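Local atomic coordinates of probable uracil-DNA glycosylase (Acanthamoeba polyphaga mimivirus, PDB entry 5X55), a protein that belongs to the uracil-DNA glycosylase superfamily and is built around a parallel beta sheet flanked by helices. Residues N223-H233 / F345-N355; A244-F252 / N362-L370. One frame throughout, in Å; residues are numbered along the deposited sequence.

Both contacts are partly buried and they touch each other, with centres about 14 Å apart. Contact 1 joins helix 219-230 and the turn after it to the start of helix 350-360. Contact 2 joins helix 244-248 and the edge strand 251-255 to the extended C-terminal tail. The segments alternate along the chain, and the tail of contact 2 continues from the last helix of contact 1. Contact 1 has apolar rings on its inner side and a carboxylate, an imidazole and a lysine farther out. Contact 2 uses neutral groups: a glutamine amide, an indole N-H and main-chain atoms. Leu228 packs on Trp246, and Phe351 meets Trp368 edge-to-face.

Contact 1 (N223-H233 / F345-N355); sequences NIYTNLIKFNH and FNSVDHFGKIN
Asp349 lies flat on the ring of Phe231, with the carboxylate and ring planes only 8° apart. Its CB sits over the ring centre, 3.5 Å from the centroid, as a CH-pi contact. Asp349 CG is anti to the backbone N (chi1 -177°), which carries the carboxylate back along Phe231 to His233. His233 NE2 donates to Asp349 OD1 at 2.7 Å, within the imidazole plane and on the syn lone pair. Gly352 N donates to Asp349 OD1 at 2.9 Å, from above the carboxylate plane. Asp349 is thus the N-cap of helix 350-360, and its OD1 takes two N-H donors. On the other side, helix 219-230 ends in a Schellman motif, with Asn232 at the positive-phi position. The axes of the two short helical segments cross at -63°.

Asn227 ND2 donates to Val348 O at 2.9 Å, in its own amide plane. Asn227 OD1 shares water 1 with Asp349 OD1 and Phe351 N. Farther out, the extended chain of Lys230 brings NZ within 2.8 Å of Asn346 O. Deeper in, Leu228 CD2 lies over one face of the Phe351 ring, 3.8 Å from its centroid. Ile224 sends CG2 to Phe351 and CG1 to Phe345. Trp295, on strand 291-295, packs edge-to-face against both Phe345 and His350. Phe345 CE1 touches Asn227 CB at 3.6 Å.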
loop_
_atom_site.group_PDB
_atom_site.type_symbol
_atom_site.label_atom_id
_atom_site.label_comp_id
_atom_site.label_asym_id
_atom_site.label_seq_id
_atom_site.Cartn_x
_atom_site.Cartn_y
_atom_site.Cartn_z
ATOM N N ASN A 223 2.889 6.326 14.796
ATOM C CA ASN A 223 4.210 5.811 15.135
ATOM C C ASN A 223 5.202 6.061 14.011
ATOM O O ASN A 223 6.379 6.360 14.267
ATOM C CB ASN A 223 4.114 4.322 15.486
ATOM C CG ASN A 223 3.482 4.097 16.857
ATOM O OD1 ASN A 223 3.319 5.046 17.615
ATOM N ND2 ASN A 223 3.133 2.846 17.179
ATOM N N ILE A 224 4.745 5.990 12.761
ATOM C CA ILE A 224 5.614 6.373 11.646
ATOM C C ILE A 224 6.055 7.828 11.792
ATOM O O ILE A 224 7.247 8.144 11.695
ATOM C CB ILE A 224 4.904 6.122 10.301
ATOM C CG1 ILE A 224 4.670 4.621 10.093
ATOM C CG2 ILE A 224 5.700 6.732 9.143
ATOM C CD1 ILE A 224 3.563 4.303 9.105
ATOM N N TYR A 225 5.095 8.737 12.023
ATOM C CA TYR A 225 5.424 10.146 12.259
ATOM C C TYR A 225 6.425 10.301 13.403
ATOM O O TYR A 225 7.387 11.069 13.304
ATOM C CB TYR A 225 4.160 10.941 12.591
ATOM C CG TYR A 225 3.189 11.186 11.462
ATOM C CD1 TYR A 225 3.594 11.182 10.131
ATOM C CD2 TYR A 225 1.851 11.448 11.739
ATOM C CE1 TYR A 225 2.685 11.429 9.112
ATOM C CE2 TYR A 225 0.942 11.703 10.732
ATOM C CZ TYR A 225 1.354 11.681 9.427
ATOM O OH TYR A 225 0.416 11.928 8.457
ATOM N N THR A 226 6.189 9.600 14.517
ATOM C CA THR A 226 7.119 9.648 15.645
ATOM C C THR A 226 8.531 9.280 15.201
ATOM O O THR A 226 9.502 9.919 15.609
ATOM C CB THR A 226 6.632 8.708 16.766
ATOM O OG1 THR A 226 5.402 9.203 17.315
ATOM C CG2 THR A 226 7.666 8.565 17.902
ATOM N N ASN A 227 8.658 8.245 14.363
ATOM C CA ASN A 227 9.964 7.859 13.833
ATOM C C ASN A 227 10.566 8.964 12.966
ATOM O O ASN A 227 11.769 9.256 13.061
ATOM C CB ASN A 227 9.836 6.551 13.038
ATOM C CG ASN A 227 11.170 6.025 12.553
ATOM O OD1 ASN A 227 11.656 6.403 11.484
ATOM N ND2 ASN A 227 11.774 5.146 13.343
ATOM N N LEU A 228 9.757 9.590 12.105
ATOM C CA LEU A 228 10.285 10.692 11.290
ATOM C C LEU A 228 10.800 11.829 12.165
ATOM O O LEU A 228 11.859 12.406 11.884
ATOM C CB LEU A 228 9.223 11.201 10.322
ATOM C CG LEU A 228 8.957 10.282 9.120
ATOM C CD1 LEU A 228 7.511 10.389 8.673
ATOM C CD2 LEU A 228 9.903 10.647 7.971
ATOM N N ILE A 229 10.069 12.157 13.238
ATOM C CA ILE A 229 10.501 13.212 14.155
ATOM C C ILE A 229 11.818 12.825 14.834
ATOM O O ILE A 229 12.769 13.617 14.891
ATOM C CB ILE A 229 9.382 13.511 15.176
ATOM C CG1 ILE A 229 8.267 14.324 14.504
ATOM C CG2 ILE A 229 9.917 14.287 16.380
ATOM C CD1 ILE A 229 6.893 14.099 15.092
ATOM N N LYS A 230 11.901 11.580 15.319
ATOM C CA LYS A 230 13.089 11.104 16.030
ATOM C C LYS A 230 14.363 11.211 15.193
ATOM O O LYS A 230 15.444 11.494 15.729
ATOM C CB LYS A 230 12.867 9.659 16.466
ATOM C CG LYS A 230 14.066 8.983 17.059
ATOM C CD LYS A 230 13.666 7.652 17.697
ATOM C CE LYS A 230 14.899 6.790 17.921
ATOM N NZ LYS A 230 14.596 5.568 18.716
ATOM N N PHE A 231 14.277 10.985 13.886
ATOM C CA PHE A 231 15.478 11.000 13.070
ATOM C C PHE A 231 15.582 12.264 12.233
ATOM O O PHE A 231 16.293 12.282 11.221
ATOM C CB PHE A 231 15.541 9.737 12.215
ATOM C CG PHE A 231 15.837 8.503 13.021
ATOM C CD1 PHE A 231 17.131 8.235 13.446
ATOM C CD2 PHE A 231 14.825 7.635 13.380
ATOM C CE1 PHE A 231 17.423 7.088 14.206
ATOM C CE2 PHE A 231 15.102 6.487 14.135
ATOM C CZ PHE A 231 16.404 6.213 14.552
ATOM N N ASN A 232 14.878 13.318 12.651
ATOM C CA ASN A 232 15.065 14.681 12.166
ATOM C C ASN A 232 14.585 14.857 10.728
ATOM O O ASN A 232 15.089 15.705 10.000
ATOM C CB ASN A 232 16.531 15.134 12.300
ATOM C CG ASN A 232 16.671 16.651 12.284
ATOM O OD1 ASN A 232 15.763 17.374 12.702
ATOM N ND2 ASN A 232 17.789 17.134 11.780
ATOM N N HIS A 233 13.620 14.059 10.292
ATOM C CA HIS A 233 13.043 14.225 8.962
ATOM C C HIS A 233 11.805 15.095 8.984
ATOM O O HIS A 233 11.265 15.412 7.922
ATOM C CB HIS A 233 12.701 12.858 8.373
ATOM C CG HIS A 233 13.871 11.927 8.338
ATOM N ND1 HIS A 233 14.974 12.150 7.541
ATOM C CD2 HIS A 233 14.125 10.792 9.028
ATOM C CE1 HIS A 233 15.850 11.181 7.729
ATOM N NE2 HIS A 233 15.359 10.342 8.623
ATOM N N PHE A 345 10.772 -1.326 14.966
ATOM C CA PHE A 345 10.471 -0.214 14.078
ATOM C C PHE A 345 11.053 1.092 14.597
ATOM O O PHE A 345 11.665 1.851 13.836
ATOM C CB PHE A 345 8.957 -0.080 13.897
ATOM C CG PHE A 345 8.567 1.080 13.017
ATOM C CD1 PHE A 345 8.380 2.358 13.559
ATOM C CD2 PHE A 345 8.451 0.903 11.638
ATOM C CE1 PHE A 345 8.051 3.427 12.732
ATOM C CE2 PHE A 345 8.128 1.963 10.807
ATOM C CZ PHE A 345 7.917 3.226 11.353
ATOM N N ASN A 346 10.859 1.384 15.881
ATOM C CA ASN A 346 11.226 2.710 16.367
ATOM C C ASN A 346 12.729 2.891 16.563
ATOM O O ASN A 346 13.152 3.993 16.912
ATOM C CB ASN A 346 10.472 3.062 17.668
ATOM C CG ASN A 346 10.799 2.139 18.851
ATOM O OD1 ASN A 346 11.629 1.229 18.766
ATOM N ND2 ASN A 346 10.135 2.396 19.978
ATOM N N SER A 347 13.540 1.865 16.321
ATOM C CA SER A 347 14.986 1.983 16.452
ATOM C C SER A 347 15.706 2.166 15.117
ATOM O O SER A 347 16.907 2.440 15.122
ATOM C CB SER A 347 15.559 0.747 17.169
ATOM O OG SER A 347 15.608 -0.368 16.292
ATOM N N VAL A 348 15.011 2.026 13.982
ATOM C CA VAL A 348 15.617 2.105 12.654
ATOM C C VAL A 348 15.277 3.448 12.038
ATOM O O VAL A 348 14.148 3.942 12.169
ATOM C CB VAL A 348 15.131 0.962 11.738
ATOM C CG1 VAL A 348 15.772 1.065 10.352
ATOM C CG2 VAL A 348 15.398 -0.399 12.356
ATOM N N ASP A 349 16.250 4.046 11.357
ATOM C CA ASP A 349 15.996 5.284 10.630
ATOM C C ASP A 349 15.584 4.907 9.208
ATOM O O ASP A 349 16.356 5.020 8.255
ATOM C CB ASP A 349 17.225 6.173 10.665
ATOM C CG ASP A 349 17.009 7.513 9.994
ATOM O OD1 ASP A 349 15.871 7.839 9.607
ATOM O OD2 ASP A 349 17.994 8.265 9.886
ATOM N N HIS A 350 14.329 4.448 9.079
ATOM C CA HIS A 350 13.827 3.969 7.789
ATOM C C HIS A 350 14.024 5.003 6.689
ATOM O O HIS A 350 14.546 4.695 5.609
ATOM C CB HIS A 350 12.350 3.613 7.896
ATOM C CG HIS A 350 12.026 2.788 9.098
ATOM N ND1 HIS A 350 12.082 1.413 9.093
ATOM C CD2 HIS A 350 11.665 3.147 10.352
ATOM C CE1 HIS A 350 11.771 0.959 10.290
ATOM N NE2 HIS A 350 11.501 1.990 11.069
ATOM N N PHE A 351 13.602 6.240 6.954
ATOM C CA PHE A 351 13.584 7.266 5.923
ATOM C C PHE A 351 14.964 7.852 5.700
ATOM O O PHE A 351 15.278 8.265 4.580
ATOM C CB PHE A 351 12.549 8.325 6.303
ATOM C CG PHE A 351 11.178 7.733 6.493
ATOM C CD1 PHE A 351 10.320 7.581 5.411
ATOM C CD2 PHE A 351 10.775 7.258 7.740
ATOM C CE1 PHE A 351 9.063 6.995 5.573
ATOM C CE2 PHE A 351 9.513 6.685 7.915
ATOM C CZ PHE A 351 8.663 6.536 6.827
ATOM N N GLY A 352 15.799 7.881 6.741
ATOM C CA GLY A 352 17.205 8.175 6.536
ATOM C C GLY A 352 17.867 7.163 5.621
ATOM O O GLY A 352 18.638 7.526 4.733
ATOM N N LYS A 353 17.541 5.881 5.797
ATOM C CA LYS A 353 18.102 4.858 4.920
ATOM C C LYS A 353 17.605 5.013 3.483
ATOM O O LYS A 353 18.388 4.861 2.530
ATOM C CB LYS A 353 17.781 3.467 5.474
ATOM C CG LYS A 353 18.354 3.264 6.844
ATOM C CD LYS A 353 18.887 1.870 7.079
ATOM C CE LYS A 353 17.772 0.869 7.273
ATOM N NZ LYS A 353 18.311 -0.437 7.794
ATOM N N ILE A 354 16.308 5.312 3.301
ATOM C CA ILE A 354 15.803 5.591 1.955
ATOM C C ILE A 354 16.562 6.758 1.332
ATOM O O ILE A 354 16.949 6.726 0.156
ATOM C CB ILE A 354 14.295 5.879 1.993
ATOM C CG1 ILE A 354 13.510 4.628 2.382
ATOM C CG2 ILE A 354 13.834 6.452 0.643
ATOM C CD1 ILE A 354 12.076 4.915 2.815
ATOM N N ASN A 355 16.754 7.820 2.117
ATOM C CA ASN A 355 17.440 9.010 1.639
ATOM C C ASN A 355 18.846 8.679 1.177
ATOM O O ASN A 355 19.277 9.101 0.096
ATOM C CB ASN A 355 17.505 10.054 2.751
ATOM C CG ASN A 355 16.185 10.733 2.991
ATOM O OD1 ASN A 355 15.255 10.631 2.182
ATOM N ND2 ASN A 355 16.101 11.468 4.098
HETATM O O HOH W 1 13.220 7.622 9.821
HETATM O O HOH W 2 10.582 5.988 16.421
HETATM O O HOH W 3 14.791 14.309 5.425
#

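Contact 2 (A244-F252 / N362-L370); sequences ASWILQGTF and NKKPIFWDL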
loop_
_atom_site.group_PDB
_atom_site.type_symbol
_atom_site.label_atom_id
_atom_site.label_comp_id
_atom_site.label_asym_id
_atom_site.label_seq_id
_atom_site.Cartn_x
_atom_site.Cartn_y
_atom_site.Cartn_z
ATOM N N ALA A 244 -0.716 11.778 0.598
ATOM C CA ALA A 244 -0.654 12.232 -0.788
ATOM C C ALA A 244 0.730 12.764 -1.163
ATOM O O ALA A 244 1.234 12.506 -2.266
ATOM C CB ALA A 244 -1.724 13.301 -0.997
ATOM N N SER A 245 1.382 13.462 -0.238
ATOM C CA SER A 245 2.657 14.098 -0.543
ATOM C C SER A 245 3.739 13.068 -0.853
ATOM O O SER A 245 4.512 13.226 -1.809
ATOM C CB SER A 245 3.076 14.975 0.634
ATOM O OG SER A 245 4.378 15.474 0.423
ATOM N N TRP A 246 3.826 12.013 -0.034
ATOM C CA TRP A 246 4.841 10.990 -0.248
ATOM C C TRP A 246 4.578 10.218 -1.525
ATOM O O TRP A 246 5.515 9.873 -2.258
ATOM C CB TRP A 246 4.883 10.018 0.937
ATOM C CG TRP A 246 5.172 10.641 2.244
ATOM C CD1 TRP A 246 5.534 11.945 2.483
ATOM C CD2 TRP A 246 5.117 10.000 3.518
ATOM N NE1 TRP A 246 5.707 12.144 3.822
ATOM C CE2 TRP A 246 5.453 10.964 4.485
ATOM C CE3 TRP A 246 4.812 8.696 3.934
ATOM C CZ2 TRP A 246 5.479 10.675 5.845
ATOM C CZ3 TRP A 246 4.848 8.400 5.282
ATOM C CH2 TRP A 246 5.175 9.389 6.225
ATOM N N ILE A 247 3.312 9.903 -1.785
ATOM C CA ILE A 247 2.984 9.056 -2.921
ATOM C C ILE A 247 3.236 9.799 -4.215
ATOM O O ILE A 247 3.778 9.230 -5.172
ATOM C CB ILE A 247 1.533 8.566 -2.801
ATOM C CG1 ILE A 247 1.383 7.703 -1.542
ATOM C CG2 ILE A 247 1.067 7.820 -4.080
ATOM C CD1 ILE A 247 -0.051 7.571 -1.113
ATOM N N LEU A 248 2.890 11.093 -4.256
ATOM C CA LEU A 248 3.135 11.891 -5.459
ATOM C C LEU A 248 4.616 11.954 -5.812
ATOM O O LEU A 248 4.961 12.139 -6.984
ATOM C CB LEU A 248 2.577 13.294 -5.270
ATOM C CG LEU A 248 1.055 13.378 -5.346
ATOM C CD1 LEU A 248 0.520 14.547 -4.519
ATOM C CD2 LEU A 248 0.600 13.483 -6.812
ATOM N N GLN A 249 5.501 11.795 -4.821
ATOM C CA GLN A 249 6.947 11.843 -5.013
ATOM C C GLN A 249 7.566 10.468 -5.229
ATOM O O GLN A 249 8.793 10.331 -5.152
ATOM C CB GLN A 249 7.624 12.527 -3.820
ATOM C CG GLN A 249 7.199 14.002 -3.587
ATOM C CD GLN A 249 7.800 14.575 -2.318
ATOM O OE1 GLN A 249 8.996 14.875 -2.256
ATOM N NE2 GLN A 249 6.983 14.680 -1.278
ATOM N N GLY A 250 6.760 9.447 -5.492
ATOM C CA GLY A 250 7.281 8.145 -5.837
ATOM C C GLY A 250 7.290 7.108 -4.731
ATOM O O GLY A 250 7.945 6.075 -4.895
ATOM N N THR A 251 6.580 7.333 -3.626
ATOM C CA THR A 251 6.435 6.317 -2.590
ATOM C C THR A 251 5.219 5.450 -2.932
ATOM O O THR A 251 4.071 5.894 -2.803
ATOM C CB THR A 251 6.307 6.950 -1.205
ATOM O OG1 THR A 251 7.233 8.037 -1.091
ATOM C CG2 THR A 251 6.650 5.912 -0.135
ATOM N N PHE A 252 5.473 4.210 -3.353
ATOM C CA PHE A 252 4.428 3.297 -3.835
ATOM C C PHE A 252 3.885 2.514 -2.642
ATOM O O PHE A 252 4.372 1.438 -2.298
ATOM C CB PHE A 252 4.999 2.373 -4.906
ATOM C CG PHE A 252 3.975 1.530 -5.634
ATOM C CD1 PHE A 252 3.085 2.108 -6.532
ATOM C CD2 PHE A 252 3.955 0.153 -5.476
ATOM C CE1 PHE A 252 2.171 1.338 -7.235
ATOM C CE2 PHE A 252 3.037 -0.631 -6.179
ATOM C CZ PHE A 252 2.139 -0.031 -7.062
ATOM N N ASN A 362 22.235 8.892 -7.030
ATOM C CA ASN A 362 22.031 10.184 -7.705
ATOM C C ASN A 362 20.579 10.422 -8.120
ATOM O O ASN A 362 20.311 11.261 -8.996
ATOM C CB ASN A 362 22.946 10.333 -8.930
ATOM C CG ASN A 362 24.421 10.271 -8.573
ATOM O OD1 ASN A 362 25.153 9.407 -9.059
ATOM N ND2 ASN A 362 24.866 11.189 -7.722
ATOM N N LYS A 363 19.637 9.708 -7.505
ATOM C CA LYS A 363 18.222 9.894 -7.781
ATOM C C LYS A 363 17.665 11.055 -6.963
ATOM O O LYS A 363 18.218 11.439 -5.930
ATOM C CB LYS A 363 17.453 8.611 -7.479
ATOM C CG LYS A 363 17.980 7.411 -8.247
ATOM C CD LYS A 363 17.359 6.120 -7.756
ATOM C CE LYS A 363 17.391 5.059 -8.835
ATOM N NZ LYS A 363 16.008 4.586 -9.116
ATOM N N LYS A 364 16.560 11.623 -7.447
ATOM C CA LYS A 364 15.978 12.778 -6.780
ATOM C C LYS A 364 15.413 12.364 -5.424
ATOM O O LYS A 364 14.772 11.315 -5.313
ATOM C CB LYS A 364 14.879 13.391 -7.640
ATOM C CG LYS A 364 15.284 13.605 -9.096
ATOM C CD LYS A 364 14.549 14.803 -9.703
ATOM C CE LYS A 364 15.012 15.102 -11.134
ATOM N NZ LYS A 364 16.441 15.535 -11.214
ATOM N N PRO A 365 15.642 13.145 -4.377
ATOM C CA PRO A 365 15.214 12.730 -3.035
ATOM C C PRO A 365 13.705 12.837 -2.863
ATOM O O PRO A 365 12.974 13.343 -3.717
ATOM C CB PRO A 365 15.944 13.709 -2.108
ATOM C CG PRO A 365 16.133 14.930 -2.949
ATOM C CD PRO A 365 16.377 14.421 -4.359
ATOM N N ILE A 366 13.245 12.326 -1.724
ATOM C CA ILE A 366 11.855 12.443 -1.308
ATOM C C ILE A 366 11.807 13.374 -0.104
ATOM O O ILE A 366 12.534 13.166 0.879
ATOM C CB ILE A 366 11.243 11.076 -0.965
ATOM C CG1 ILE A 366 11.083 10.215 -2.228
ATOM C CG2 ILE A 366 9.919 11.287 -0.263
ATOM C CD1 ILE A 366 10.585 8.792 -1.958
ATOM N N PHE A 367 10.968 14.408 -0.191
ATOM C CA PHE A 367 10.799 15.371 0.897
ATOM C C PHE A 367 9.661 14.895 1.784
ATOM O O PHE A 367 8.488 15.031 1.431
ATOM C CB PHE A 367 10.519 16.764 0.352
ATOM C CG PHE A 367 11.578 17.257 -0.544
ATOM C CD1 PHE A 367 12.713 17.858 -0.019
ATOM C CD2 PHE A 367 11.478 17.084 -1.919
ATOM C CE1 PHE A 367 13.733 18.309 -0.857
ATOM C CE2 PHE A 367 12.488 17.525 -2.764
ATOM C CZ PHE A 367 13.623 18.142 -2.231
ATOM N N TRP A 368 10.009 14.351 2.944
ATOM C CA TRP A 368 9.002 13.731 3.801
ATOM C C TRP A 368 8.160 14.749 4.542
ATOM O O TRP A 368 7.051 14.422 4.959
ATOM C CB TRP A 368 9.667 12.803 4.817
ATOM C CG TRP A 368 10.515 11.786 4.150
ATOM C CD1 TRP A 368 11.876 11.733 4.115
ATOM C CD2 TRP A 368 10.048 10.682 3.384
ATOM N NE1 TRP A 368 12.291 10.653 3.376
ATOM C CE2 TRP A 368 11.185 9.990 2.911
ATOM C CE3 TRP A 368 8.776 10.213 3.043
ATOM C CZ2 TRP A 368 11.085 8.840 2.121
ATOM C CZ3 TRP A 368 8.673 9.065 2.264
ATOM C CH2 TRP A 368 9.824 8.393 1.810
ATOM N N ASP A 369 8.658 15.964 4.732
ATOM C CA ASP A 369 7.928 16.872 5.603
ATOM C C ASP A 369 6.968 17.770 4.832
ATOM O O ASP A 369 5.782 17.799 5.165
ATOM C CB ASP A 369 8.896 17.723 6.425
ATOM C CG ASP A 369 8.275 18.212 7.726
ATOM O OD1 ASP A 369 7.090 17.902 7.973
ATOM O OD2 ASP A 369 8.975 18.910 8.497
ATOM N N LEU A 370 7.460 18.483 3.813
ATOM C CA LEU A 370 6.707 19.488 3.016
ATOM C C LEU A 370 5.402 20.060 3.596
ATOM O O LEU A 370 5.291 21.280 3.780
ATOM C CB LEU A 370 6.372 18.924 1.629
ATOM C CG LEU A 370 7.536 18.678 0.681
ATOM C CD1 LEU A 370 7.044 18.507 -0.750
ATOM C CD2 LEU A 370 8.561 19.788 0.787
ATOM O OXT LEU A 370 4.419 19.354 3.848
HETATM O O HOH W 4 5.996 15.603 2.223
HETATM O O HOH W 5 10.519 14.687 -4.731
#
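Gln249 bonds to the main chain of Phe367 through both ends of its amide. Gln249 OE1 accepts from Phe367 N at 2.9 Å, and Gln249 NE2 donates to Phe367 O at 3.1 Å. Gln249 lies in the turn after helix 244-248, where a Schellman motif with Gly250 at positive phi leads the chain into the edge strand 251-255 of the parallel sheet. The C-terminal tail runs past this turn. NE2 makes a second bond, to Ser245 O, so two carbonyls hold the amide nitrogen. OE1 also accepts from water 5, which donates to Pro365 O as well. Water 4 gives Phe367 O a further donor and lies close to Ser245 OG.

The indole of Trp246 is satisfied across the contact too. Trp246 NE1 donates to Trp368 O at 2.9 Å, with the oxygen close to the ring plane. Trp368 turns its edge to the face of Trp246, with planes at 86° and the five- and six-membered ring centroids 4.9 Å apart. Trp368 NE1 is held by Asn355 OD1 of helix 350-360. Thr251 N and OG1 both donate to Trp246 O, from the same face of its carbonyl plane. Thr251 chi1 is -42°, which places OG1 beside its own backbone N for this shared acceptor. Ile366 CG2 lies over one face of the Trp368 ring, toward its rim, and Ile366 CD1 touches Thr251 OG1 at 3.5 Å.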